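Local coordinates for protein 4-alpha-glucanotransferase (Streptococcus agalactiae, PDB 6M6T) that is an amylomaltase, also called disproportionating enzyme, built on a TIM-barrel fold with a pocket that holds bound glycan, at residues Y266-H271 with D277-R282; E273-W278 with F328-E333; V33-E38 with E477-N482; T39-W44 with E489-Y494. One frame throughout, in Å; residues are numbered along the deposited sequence.

Interaction 1: residues Y266-H271 with D277-R282; sequences YNWDYH and DWWIYR
The hydroxyl of Tyr266 sits at the edge of the Trp278 ring, close to the ring plane, with OH 3.4 Å from Trp278 CH2. The edge of the Arg282 guanidinium also faces it, but at longer range: Tyr266 OH to Arg282 NH1 is 3.9 Å. Tyr266 OH is hydrogen-bonded to the backbone O of Ile219, a residue of the glycan pocket, and Arg282 NH2 binds the carbonyl of Pro218. The Tyr266 ring also receives Trp279 in an offset edge-to-face pair, planes at 65°. Here the rim atom Trp279 CZ2 comes to 3.7 Å from Tyr266 CE2.

Tyr266, Trp268, His271, Trp278 and Trp279 form an aromatic cluster where the short helix 268-273 and the residues before it meet helix 277-289. The longer helix leads into barrel strand 292-295, and Trp279 and Arg282 also touch Met217 of strand 212-217. The neighbours Trp278 and Trp279 both reach the cluster, with different first torsions. CG of Trp278 is anti to its own N (chi1 -177°), while CG of Trp279 lies beside its N (chi1 -84°).

Trp268 lies parallel to Trp279 but slid aside, with little ring overlap; Trp268 CH2 is 3.7 Å from Trp279 CE2. His271 meets Trp279 rim to rim, and its CE1 is 4.0 Å from Trp278 CE3. His271 NE2 is hydrogen-bonded to the carbonyl of Leu234.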
# COMPACT_ATOMS: atom_id res chain seq x y z
N TYR A 266 -18.69 -5.35 -1.54
CA TYR A 266 -18.98 -5.46 -2.97
C TYR A 266 -20.30 -6.18 -3.22
O TYR A 266 -20.64 -7.16 -2.54
CB TYR A 266 -17.83 -6.18 -3.69
CG TYR A 266 -16.58 -5.32 -3.82
CD1 TYR A 266 -16.62 -4.09 -4.48
CD2 TYR A 266 -15.36 -5.73 -3.27
CE1 TYR A 266 -15.50 -3.30 -4.59
CE2 TYR A 266 -14.23 -4.94 -3.38
CZ TYR A 266 -14.30 -3.72 -4.03
OH TYR A 266 -13.19 -2.91 -4.14
N ASN A 267 -21.06 -5.69 -4.20
CA ASN A 267 -22.22 -6.42 -4.73
C ASN A 267 -21.67 -7.27 -5.87
O ASN A 267 -21.81 -6.95 -7.06
CB ASN A 267 -23.32 -5.47 -5.19
CG ASN A 267 -24.53 -6.20 -5.78
OD1 ASN A 267 -25.00 -7.21 -5.24
ND2 ASN A 267 -25.05 -5.69 -6.90
N TRP A 268 -21.01 -8.36 -5.49
CA TRP A 268 -20.25 -9.15 -6.45
C TRP A 268 -21.12 -9.65 -7.60
O TRP A 268 -20.59 -9.99 -8.67
CB TRP A 268 -19.56 -10.31 -5.74
CG TRP A 268 -18.29 -9.94 -4.98
CD1 TRP A 268 -18.16 -9.80 -3.63
CD2 TRP A 268 -17.00 -9.67 -5.54
NE1 TRP A 268 -16.86 -9.47 -3.31
CE2 TRP A 268 -16.13 -9.37 -4.46
CE3 TRP A 268 -16.49 -9.65 -6.84
CZ2 TRP A 268 -14.79 -9.06 -4.65
CZ3 TRP A 268 -15.15 -9.34 -7.03
CH2 TRP A 268 -14.31 -9.05 -5.94
N ASP A 269 -22.45 -9.68 -7.42
CA ASP A 269 -23.33 -10.06 -8.51
C ASP A 269 -23.28 -9.03 -9.64
O ASP A 269 -23.16 -9.41 -10.82
CB ASP A 269 -24.76 -10.24 -8.01
CG ASP A 269 -24.90 -11.44 -7.06
OD1 ASP A 269 -24.58 -12.58 -7.49
OD2 ASP A 269 -25.30 -11.24 -5.89
N TYR A 270 -23.35 -7.73 -9.31
CA TYR A 270 -23.22 -6.71 -10.35
C TYR A 270 -21.89 -6.84 -11.07
O TYR A 270 -21.82 -6.59 -12.28
CB TYR A 270 -23.35 -5.29 -9.79
CG TYR A 270 -23.16 -4.22 -10.88
CD1 TYR A 270 -24.22 -3.84 -11.70
CD2 TYR A 270 -21.93 -3.61 -11.08
CE1 TYR A 270 -24.05 -2.87 -12.70
CE2 TYR A 270 -21.75 -2.64 -12.08
CZ TYR A 270 -22.81 -2.28 -12.88
OH TYR A 270 -22.65 -1.33 -13.86
N HIS A 271 -20.84 -7.24 -10.36
CA HIS A 271 -19.55 -7.45 -11.01
C HIS A 271 -19.61 -8.60 -12.00
O HIS A 271 -19.23 -8.44 -13.17
CB HIS A 271 -18.46 -7.69 -9.96
CG HIS A 271 -18.24 -6.54 -9.03
ND1 HIS A 271 -17.00 -5.98 -8.83
CD2 HIS A 271 -19.10 -5.85 -8.25
CE1 HIS A 271 -17.11 -4.99 -7.96
NE2 HIS A 271 -18.37 -4.90 -7.59
N ASP A 277 -15.74 -5.55 -15.43
CA ASP A 277 -15.20 -4.35 -16.07
C ASP A 277 -14.28 -3.57 -15.14
O ASP A 277 -13.10 -3.34 -15.44
CB ASP A 277 -16.40 -3.50 -16.53
CG ASP A 277 -16.01 -2.30 -17.43
OD1 ASP A 277 -15.17 -1.44 -17.05
OD2 ASP A 277 -16.61 -2.21 -18.54
N TRP A 278 -14.80 -3.20 -13.97
CA TRP A 278 -14.05 -2.32 -13.08
C TRP A 278 -12.78 -2.99 -12.58
O TRP A 278 -11.74 -2.34 -12.45
CB TRP A 278 -14.94 -1.91 -11.91
CG TRP A 278 -14.31 -0.95 -10.95
CD1 TRP A 278 -13.90 0.34 -11.22
CD2 TRP A 278 -14.02 -1.18 -9.57
NE1 TRP A 278 -13.38 0.91 -10.07
CE2 TRP A 278 -13.44 -0.00 -9.05
CE3 TRP A 278 -14.20 -2.28 -8.71
CZ2 TRP A 278 -13.04 0.11 -7.72
CZ3 TRP A 278 -13.80 -2.16 -7.39
CH2 TRP A 278 -13.23 -0.98 -6.91
N TRP A 279 -12.84 -4.29 -12.29
CA TRP A 279 -11.67 -5.00 -11.80
C TRP A 279 -10.60 -5.14 -12.88
O TRP A 279 -9.40 -5.08 -12.59
CB TRP A 279 -12.08 -6.38 -11.29
CG TRP A 279 -12.59 -6.37 -9.90
CD1 TRP A 279 -13.86 -6.64 -9.49
CD2 TRP A 279 -11.84 -6.08 -8.71
NE1 TRP A 279 -13.94 -6.55 -8.12
CE2 TRP A 279 -12.71 -6.21 -7.62
CE3 TRP A 279 -10.51 -5.74 -8.47
CZ2 TRP A 279 -12.31 -5.99 -6.31
CZ3 TRP A 279 -10.11 -5.53 -7.17
CH2 TRP A 279 -11.00 -5.66 -6.11
N ILE A 280 -11.02 -5.37 -14.13
CA ILE A 280 -10.06 -5.40 -15.22
C ILE A 280 -9.34 -4.07 -15.31
O ILE A 280 -8.13 -4.01 -15.52
CB ILE A 280 -10.74 -5.77 -16.55
CG1 ILE A 280 -11.42 -7.13 -16.43
CG2 ILE A 280 -9.74 -5.71 -17.70
CD1 ILE A 280 -10.46 -8.27 -16.34
N TYR A 281 -10.07 -2.98 -15.08
CA TYR A 281 -9.47 -1.65 -15.13
C TYR A 281 -8.51 -1.43 -13.95
O TYR A 281 -7.41 -0.88 -14.13
CB TYR A 281 -10.59 -0.62 -15.17
CG TYR A 281 -10.30 0.74 -14.61
CD1 TYR A 281 -9.66 1.71 -15.37
CD2 TYR A 281 -10.72 1.07 -13.33
CE1 TYR A 281 -9.41 2.97 -14.85
CE2 TYR A 281 -10.48 2.32 -12.81
CZ TYR A 281 -9.83 3.27 -13.57
OH TYR A 281 -9.60 4.52 -13.03
N ARG A 282 -8.89 -1.88 -12.76
CA ARG A 282 -8.00 -1.77 -11.61
C ARG A 282 -6.68 -2.50 -11.87
O ARG A 282 -5.60 -1.92 -11.74
CB ARG A 282 -8.68 -2.33 -10.36
CG ARG A 282 -9.70 -1.40 -9.71
CD ARG A 282 -9.87 -1.71 -8.22
NE ARG A 282 -8.70 -1.31 -7.45
CZ ARG A 282 -8.60 -1.43 -6.13
NH1 ARG A 282 -9.61 -1.95 -5.45
NH2 ARG A 282 -7.50 -1.04 -5.51

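Interaction 2: residues E273-W278 with F328-E333; sequences ESDFDW and FATIKE
The chain at Asp275 turns out of one helix and passes beside helix 324-335, with Asp275 CA 7.6 Å from Thr330 CA. Asp275 has positive phi (65°) and is the C' residue of a Schellman motif that ends helix 268-273; within it, Phe276 N lies 2.9 Å from His271 O. Ser274 to Asp277 form a type I' turn, and Phe276 then takes the N-cap position of helix 277-289. Two successive residues of this tight link meet helix 324-335, and both meet it at Thr330.

Thr330 shows a different branch to each partner. Its methyl CG2 is 3.4 Å from Asp275 OD1 and also approaches the backbone O of Asp275. Its hydroxyl OG1 is 3.9 Å from Phe276 CD2. That hydroxyl lies beside its own backbone N (chi1 -48°), where it hydrogen-bonds back to the carbonyl of Glu326 one turn earlier. No hydrogen bond joins the two segments.

Helices 277-289 and 324-335 lead into the adjacent barrel strands 292-295 and 340-342. They also pack on each other directly, through Ile280 and Ile331. The link at Asp275 and Phe276 adds a contact at the start of helix 277-289.

The other carboxylate oxygen of Asp275, OD2, makes a salt bridge with Lys334, one turn beyond Thr330 on the same helix. Phe276 is buried. Its side chain touches Glu326 and Leu327 of helix 324-335 and Pro323 just before it.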
# COMPACT_ATOMS: atom_id res chain seq x y z
N GLU A 273 -22.12 -9.91 -13.51
CA GLU A 273 -22.91 -9.53 -14.68
C GLU A 273 -22.15 -8.55 -15.56
O GLU A 273 -22.16 -8.68 -16.79
CB GLU A 273 -24.26 -8.96 -14.24
CG GLU A 273 -25.42 -9.99 -14.27
CD GLU A 273 -26.00 -10.25 -15.67
OE1 GLU A 273 -26.25 -9.26 -16.41
OE2 GLU A 273 -26.22 -11.43 -16.04
N SER A 274 -21.46 -7.57 -14.96
CA SER A 274 -20.80 -6.54 -15.75
C SER A 274 -19.47 -7.01 -16.33
O SER A 274 -18.71 -6.18 -16.86
CB SER A 274 -20.60 -5.26 -14.94
OG SER A 274 -19.94 -5.48 -13.71
N ASP A 275 -19.20 -8.32 -16.26
CA ASP A 275 -17.98 -8.92 -16.79
C ASP A 275 -16.74 -8.43 -16.05
O ASP A 275 -15.65 -8.42 -16.61
CB ASP A 275 -17.87 -8.66 -18.29
CG ASP A 275 -17.00 -9.68 -18.98
OD1 ASP A 275 -16.51 -10.58 -18.27
OD2 ASP A 275 -16.82 -9.58 -20.21
N PHE A 276 -16.90 -8.01 -14.80
CA PHE A 276 -15.80 -7.51 -13.96
C PHE A 276 -15.06 -6.32 -14.58
O PHE A 276 -13.89 -6.07 -14.26
CB PHE A 276 -14.84 -8.65 -13.63
CG PHE A 276 -15.50 -9.81 -12.95
CD1 PHE A 276 -15.67 -9.82 -11.58
CD2 PHE A 276 -15.91 -10.91 -13.68
CE1 PHE A 276 -16.25 -10.89 -10.95
CE2 PHE A 276 -16.49 -11.99 -13.05
CZ PHE A 276 -16.67 -11.97 -11.68
N ASP A 277 -15.74 -5.55 -15.43
CA ASP A 277 -15.20 -4.35 -16.07
C ASP A 277 -14.28 -3.57 -15.14
O ASP A 277 -13.10 -3.34 -15.44
CB ASP A 277 -16.40 -3.50 -16.53
CG ASP A 277 -16.01 -2.30 -17.43
OD1 ASP A 277 -15.17 -1.44 -17.05
OD2 ASP A 277 -16.61 -2.21 -18.54
N TRP A 278 -14.80 -3.20 -13.97
CA TRP A 278 -14.05 -2.32 -13.08
C TRP A 278 -12.78 -2.99 -12.58
O TRP A 278 -11.74 -2.34 -12.45
CB TRP A 278 -14.94 -1.91 -11.91
CG TRP A 278 -14.31 -0.95 -10.95
CD1 TRP A 278 -13.90 0.34 -11.22
CD2 TRP A 278 -14.02 -1.18 -9.57
NE1 TRP A 278 -13.38 0.91 -10.07
CE2 TRP A 278 -13.44 -0.00 -9.05
CE3 TRP A 278 -14.20 -2.28 -8.71
CZ2 TRP A 278 -13.04 0.11 -7.72
CZ3 TRP A 278 -13.80 -2.16 -7.39
CH2 TRP A 278 -13.23 -0.98 -6.91
N PHE A 328 -10.81 -14.18 -12.05
CA PHE A 328 -9.43 -14.35 -12.47
C PHE A 328 -9.33 -15.02 -13.84
O PHE A 328 -8.40 -14.73 -14.60
CB PHE A 328 -8.64 -15.08 -11.38
CG PHE A 328 -8.34 -14.20 -10.19
CD1 PHE A 328 -7.37 -13.21 -10.26
CD2 PHE A 328 -9.06 -14.34 -9.00
CE1 PHE A 328 -7.09 -12.40 -9.17
CE2 PHE A 328 -8.79 -13.52 -7.91
CZ PHE A 328 -7.80 -12.55 -8.00
N ALA A 329 -10.28 -15.88 -14.20
CA ALA A 329 -10.31 -16.34 -15.59
C ALA A 329 -10.51 -15.17 -16.54
O ALA A 329 -9.88 -15.10 -17.61
CB ALA A 329 -11.39 -17.39 -15.79
N THR A 330 -11.39 -14.24 -16.18
CA THR A 330 -11.64 -13.10 -17.05
C THR A 330 -10.39 -12.25 -17.18
O THR A 330 -10.07 -11.78 -18.28
CB THR A 330 -12.80 -12.27 -16.52
OG1 THR A 330 -13.89 -13.13 -16.20
CG2 THR A 330 -13.26 -11.27 -17.57
N ILE A 331 -9.67 -12.05 -16.07
CA ILE A 331 -8.43 -11.27 -16.13
C ILE A 331 -7.41 -11.96 -17.03
O ILE A 331 -6.83 -11.34 -17.93
CB ILE A 331 -7.87 -10.99 -14.72
CG1 ILE A 331 -8.81 -10.06 -13.94
CG2 ILE A 331 -6.52 -10.31 -14.80
CD1 ILE A 331 -8.52 -9.99 -12.46
N LYS A 332 -7.19 -13.27 -16.83
CA LYS A 332 -6.28 -14.01 -17.70
C LYS A 332 -6.65 -13.85 -19.17
O LYS A 332 -5.82 -13.46 -19.99
CB LYS A 332 -6.25 -15.50 -17.32
CG LYS A 332 -5.00 -16.22 -17.84
CD LYS A 332 -5.17 -17.72 -17.90
CE LYS A 332 -3.82 -18.42 -18.19
NZ LYS A 332 -3.81 -19.35 -19.39
N GLU A 333 -7.91 -14.15 -19.52
CA GLU A 333 -8.33 -14.03 -20.91
C GLU A 333 -8.09 -12.62 -21.46
O GLU A 333 -7.49 -12.45 -22.54
CB GLU A 333 -9.80 -14.41 -21.06
CG GLU A 333 -10.29 -14.27 -22.50
CD GLU A 333 -9.44 -15.07 -23.50
OE1 GLU A 333 -8.49 -14.50 -24.11
OE2 GLU A 333 -9.72 -16.28 -23.68

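Interaction 3: residues V33-E38 with E477-N482; sequences VDFLVE and EDLTEN
Leu479 sets one methyl over the face of the Phe35 ring, and this is the close-packed half of the contact. CD2 lies 4.2 Å from the ring centroid and only 9° off the ring normal, a CH-pi contact almost over the centre. The two side chains cross at about a right angle, and CD2 is the branch of Leu479 that meets the ring. Leu479 is also the centre of an inverse gamma turn. Phe35 is buried, and Leu487 and Met448 pack against it as well.

The outer half is different. Glu38 and Glu481 are exposed and meet with like charges: Glu38 OE2 is 3.9 Å from Glu481 OE2. Their carboxylate planes are only 18° apart. Both OE2 atoms make salt bridges with Lys484, which probably offsets the repulsion between them. The Glu38 chain is extended beyond CG. Glu481 instead points its CB away from helix 27-38, and its chain bends at chi2 (57°), which accompanies the return of its carboxylate.

Thr480, between Leu479 and Glu481, is the N-cap of helix 481-493, and its OG1 takes the N-H of Arg483. The contact therefore joins the start of the last helix to helix 27-38, the helix of the first beta-alpha-beta crossover of the TIM barrel, between strands 6-10 and 43-45.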
# COMPACT_ATOMS: atom_id res chain seq x y z
N VAL A 33 17.14 3.56 -4.60
CA VAL A 33 17.39 2.71 -5.76
C VAL A 33 18.88 2.38 -5.87
O VAL A 33 19.27 1.22 -6.03
CB VAL A 33 16.87 3.37 -7.05
CG1 VAL A 33 16.80 2.37 -8.19
CG2 VAL A 33 15.52 3.99 -6.83
N ASP A 34 19.73 3.43 -5.80
CA ASP A 34 21.17 3.27 -5.85
C ASP A 34 21.63 2.22 -4.84
O ASP A 34 22.50 1.38 -5.14
CB ASP A 34 21.86 4.61 -5.57
CG ASP A 34 21.93 5.54 -6.81
OD1 ASP A 34 22.01 5.02 -7.95
OD2 ASP A 34 21.92 6.79 -6.63
N PHE A 35 21.04 2.24 -3.65
CA PHE A 35 21.41 1.29 -2.61
C PHE A 35 20.92 -0.11 -2.94
O PHE A 35 21.56 -1.10 -2.56
CB PHE A 35 20.86 1.76 -1.26
CG PHE A 35 20.38 0.65 -0.39
CD1 PHE A 35 21.27 -0.12 0.33
CD2 PHE A 35 19.02 0.36 -0.28
CE1 PHE A 35 20.83 -1.16 1.13
CE2 PHE A 35 18.57 -0.69 0.52
CZ PHE A 35 19.46 -1.45 1.22
N LEU A 36 19.78 -0.22 -3.63
CA LEU A 36 19.30 -1.55 -3.98
C LEU A 36 20.21 -2.19 -5.02
O LEU A 36 20.48 -3.40 -4.96
CB LEU A 36 17.85 -1.49 -4.48
CG LEU A 36 16.84 -1.09 -3.41
CD1 LEU A 36 15.36 -1.19 -3.87
CD2 LEU A 36 17.09 -1.92 -2.18
N VAL A 37 20.72 -1.39 -5.97
CA VAL A 37 21.67 -1.93 -6.95
C VAL A 37 23.06 -2.15 -6.36
O VAL A 37 23.83 -2.95 -6.90
CB VAL A 37 21.83 -1.07 -8.21
CG1 VAL A 37 20.47 -0.63 -8.75
CG2 VAL A 37 22.77 0.12 -7.97
N GLU A 38 23.41 -1.44 -5.28
CA GLU A 38 24.66 -1.75 -4.59
C GLU A 38 24.65 -3.18 -4.06
O GLU A 38 25.64 -3.91 -4.20
CB GLU A 38 24.88 -0.81 -3.42
CG GLU A 38 25.34 0.56 -3.75
CD GLU A 38 25.62 1.30 -2.48
OE1 GLU A 38 24.85 2.24 -2.13
OE2 GLU A 38 26.60 0.91 -1.80
N GLU A 477 21.54 8.18 8.80
CA GLU A 477 22.59 7.79 9.73
C GLU A 477 22.61 6.29 10.00
O GLU A 477 23.65 5.74 10.36
CB GLU A 477 22.38 8.58 11.02
CG GLU A 477 23.18 8.12 12.22
CD GLU A 477 22.85 8.93 13.46
OE1 GLU A 477 21.86 9.70 13.42
OE2 GLU A 477 23.59 8.81 14.47
N ASP A 478 21.48 5.60 9.85
CA ASP A 478 21.39 4.20 10.23
C ASP A 478 21.71 3.24 9.10
O ASP A 478 21.84 2.03 9.36
CB ASP A 478 19.99 3.88 10.75
CG ASP A 478 19.82 4.23 12.20
OD1 ASP A 478 19.77 5.45 12.50
OD2 ASP A 478 19.74 3.30 13.04
N LEU A 479 21.81 3.73 7.86
CA LEU A 479 22.17 2.86 6.74
C LEU A 479 23.70 2.82 6.58
O LEU A 479 24.27 3.12 5.53
CB LEU A 479 21.48 3.32 5.46
CG LEU A 479 21.29 2.19 4.43
CD1 LEU A 479 21.10 0.83 5.12
CD2 LEU A 479 20.15 2.45 3.45
N THR A 480 24.34 2.40 7.67
CA THR A 480 25.78 2.20 7.71
C THR A 480 26.23 1.21 6.63
O THR A 480 25.50 0.28 6.26
CB THR A 480 26.18 1.70 9.10
OG1 THR A 480 25.78 0.33 9.26
CG2 THR A 480 25.49 2.53 10.18
N GLU A 481 27.44 1.42 6.11
CA GLU A 481 28.07 0.50 5.16
C GLU A 481 28.06 -0.95 5.65
O GLU A 481 28.18 -1.90 4.87
CB GLU A 481 29.51 0.95 4.87
CG GLU A 481 29.84 1.09 3.37
CD GLU A 481 28.89 2.06 2.63
OE1 GLU A 481 28.49 3.09 3.22
OE2 GLU A 481 28.60 1.83 1.43
N ASN A 482 28.02 -1.11 6.97
CA ASN A 482 27.97 -2.44 7.57
C ASN A 482 26.62 -3.12 7.33
O ASN A 482 26.57 -4.29 6.93
CB ASN A 482 28.29 -2.32 9.07
CG ASN A 482 27.90 -3.53 9.89
OD1 ASN A 482 26.74 -3.68 10.29
ND2 ASN A 482 28.89 -4.39 10.17

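Interaction 4: residues T39-W44 with E489-Y494; sequences TDQKFW and EITTIY
Two hydrogen bonds from the amide of Gln41 organise this contact. Gln41 NE2 donates to Thr491 OG1 at 3.0 Å, with an N-H...O angle of 153°. It also donates to the backbone O of Thr39, 3.1 Å from Gln41 NE2. Both acceptors lie in the plane of the Gln41 amide, so the two bonds fix how that amide is turned. The Thr39 carbonyl is met from above its plane, not along a lone pair. A bend at chi2 (-52°) folds the glutamine back toward Thr39. Thr491 OG1 has a second partner: it is also hydrogen-bonded to the carbonyl of Leu487, one turn earlier in its helix.

The remaining contacts are van der Waals. The methyl CG2 of Thr491 rests against the backbone of the turn, 3.7 Å from Asp40 O. Thr491 CG2 is 3.9 Å from Thr39 O. Asp40 turns the chain here with positive phi (60°), and its CB points toward helix 481-493.

The segment 39-44 runs from the end of helix 27-38 into barrel strand 43-45. Helix 481-493 lies against this turn. Tyr437 of helix 428-438 touches both Gln41 and Thr491, and strand 6-10 adds Val9 against Gln41 and Ser7 against Thr491.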
# COMPACT_ATOMS: atom_id res chain seq x y z
N THR A 39 23.56 -3.57 -3.42
CA THR A 39 23.43 -4.84 -2.71
C THR A 39 22.87 -5.96 -3.59
O THR A 39 22.56 -7.04 -3.09
CB THR A 39 22.55 -4.64 -1.48
OG1 THR A 39 21.37 -3.92 -1.85
CG2 THR A 39 23.30 -3.80 -0.44
N ASP A 40 22.73 -5.71 -4.90
CA ASP A 40 22.28 -6.69 -5.88
C ASP A 40 20.87 -7.20 -5.56
O ASP A 40 20.54 -8.37 -5.76
CB ASP A 40 23.28 -7.83 -6.00
CG ASP A 40 24.72 -7.32 -5.98
OD1 ASP A 40 25.14 -6.67 -6.97
OD2 ASP A 40 25.41 -7.53 -4.95
N GLN A 41 20.02 -6.27 -5.11
CA GLN A 41 18.61 -6.56 -4.90
C GLN A 41 17.88 -6.59 -6.24
O GLN A 41 18.36 -6.09 -7.26
CB GLN A 41 17.97 -5.53 -3.98
CG GLN A 41 18.54 -5.51 -2.59
CD GLN A 41 18.57 -6.88 -1.93
OE1 GLN A 41 17.57 -7.35 -1.40
NE2 GLN A 41 19.74 -7.51 -1.95
N LYS A 42 16.72 -7.21 -6.23
CA LYS A 42 15.85 -7.24 -7.40
C LYS A 42 14.61 -6.38 -7.22
O LYS A 42 14.19 -5.71 -8.17
CB LYS A 42 15.44 -8.68 -7.74
CG LYS A 42 14.53 -8.79 -8.94
CD LYS A 42 15.26 -9.22 -10.18
CE LYS A 42 14.30 -9.51 -11.32
NZ LYS A 42 13.26 -10.45 -10.84
N PHE A 43 14.05 -6.35 -6.01
CA PHE A 43 12.72 -5.78 -5.81
C PHE A 43 12.73 -4.71 -4.74
O PHE A 43 13.45 -4.80 -3.74
CB PHE A 43 11.70 -6.88 -5.43
CG PHE A 43 11.49 -7.90 -6.50
CD1 PHE A 43 11.02 -7.53 -7.75
CD2 PHE A 43 11.81 -9.23 -6.28
CE1 PHE A 43 10.85 -8.48 -8.76
CE2 PHE A 43 11.65 -10.18 -7.29
CZ PHE A 43 11.18 -9.80 -8.52
N TRP A 44 11.91 -3.68 -4.98
CA TRP A 44 11.49 -2.69 -3.98
C TRP A 44 9.99 -2.89 -3.83
O TRP A 44 9.23 -2.64 -4.78
CB TRP A 44 11.81 -1.26 -4.44
CG TRP A 44 11.56 -0.20 -3.40
CD1 TRP A 44 11.04 -0.39 -2.16
CD2 TRP A 44 11.86 1.21 -3.49
NE1 TRP A 44 10.97 0.80 -1.48
CE2 TRP A 44 11.48 1.80 -2.27
CE3 TRP A 44 12.42 2.02 -4.49
CZ2 TRP A 44 11.63 3.15 -2.02
CZ3 TRP A 44 12.54 3.37 -4.23
CH2 TRP A 44 12.15 3.93 -3.01
N GLU A 489 25.87 -9.61 1.56
CA GLU A 489 26.42 -10.93 1.88
C GLU A 489 25.33 -11.99 1.84
O GLU A 489 25.48 -13.01 1.15
CB GLU A 489 27.10 -10.92 3.25
CG GLU A 489 27.62 -12.28 3.68
CD GLU A 489 27.96 -12.31 5.16
OE1 GLU A 489 28.42 -13.37 5.66
OE2 GLU A 489 27.77 -11.27 5.81
N ILE A 490 24.23 -11.79 2.56
CA ILE A 490 23.19 -12.81 2.53
C ILE A 490 22.63 -12.96 1.12
O ILE A 490 22.17 -14.05 0.73
CB ILE A 490 22.07 -12.54 3.56
CG1 ILE A 490 21.24 -11.32 3.16
CG2 ILE A 490 22.65 -12.43 4.97
CD1 ILE A 490 20.45 -10.81 4.29
N THR A 491 22.69 -11.91 0.31
CA THR A 491 22.19 -12.05 -1.05
C THR A 491 23.14 -12.88 -1.92
O THR A 491 22.68 -13.64 -2.79
CB THR A 491 21.90 -10.67 -1.65
OG1 THR A 491 20.93 -10.00 -0.84
CG2 THR A 491 21.37 -10.79 -3.05
N THR A 492 24.45 -12.80 -1.67
CA THR A 492 25.42 -13.59 -2.44
C THR A 492 25.52 -15.03 -1.94
O THR A 492 25.53 -15.97 -2.75
CB THR A 492 26.81 -12.92 -2.39
OG1 THR A 492 26.66 -11.50 -2.38
CG2 THR A 492 27.62 -13.31 -3.62
N ILE A 493 25.62 -15.23 -0.63
CA ILE A 493 25.79 -16.56 -0.06
C ILE A 493 24.65 -17.48 -0.48
O ILE A 493 24.86 -18.66 -0.78
CB ILE A 493 25.89 -16.46 1.47
CG1 ILE A 493 27.21 -15.77 1.87
CG2 ILE A 493 25.77 -17.83 2.12
CD1 ILE A 493 28.42 -16.66 1.79
N TYR A 494 23.42 -16.98 -0.50
CA TYR A 494 22.28 -17.86 -0.75
C TYR A 494 21.76 -17.76 -2.17
O TYR A 494 20.65 -18.21 -2.44
CB TYR A 494 21.17 -17.58 0.24
CG TYR A 494 21.59 -17.94 1.62
CD1 TYR A 494 21.78 -19.26 1.96
CD2 TYR A 494 21.82 -16.97 2.58
CE1 TYR A 494 22.17 -19.63 3.23
CE2 TYR A 494 22.21 -17.32 3.86
CZ TYR A 494 22.39 -18.66 4.18
OH TYR A 494 22.77 -19.04 5.45

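The four contacts form two pairs in separate parts of the molecule. Interactions 1 and 2 touch and share the start of helix 277-289; interactions 3 and 4 touch and share helix 481-493. The centres of interactions 1 and 3 are about 42 Å apart, on opposite sides of the chain's centre. Interactions 1 and 4 are buried, but the first is an assembly of aromatic rings and the other rests on one amide bonded to a threonine. Interactions 2 and 3 are partly buried; interaction 2 has one carboxylate paired with a lysine, and in interaction 3 two carboxylates share one. Interactions 3 and 4 tie the C-terminal helix to successive elements near the N-terminus.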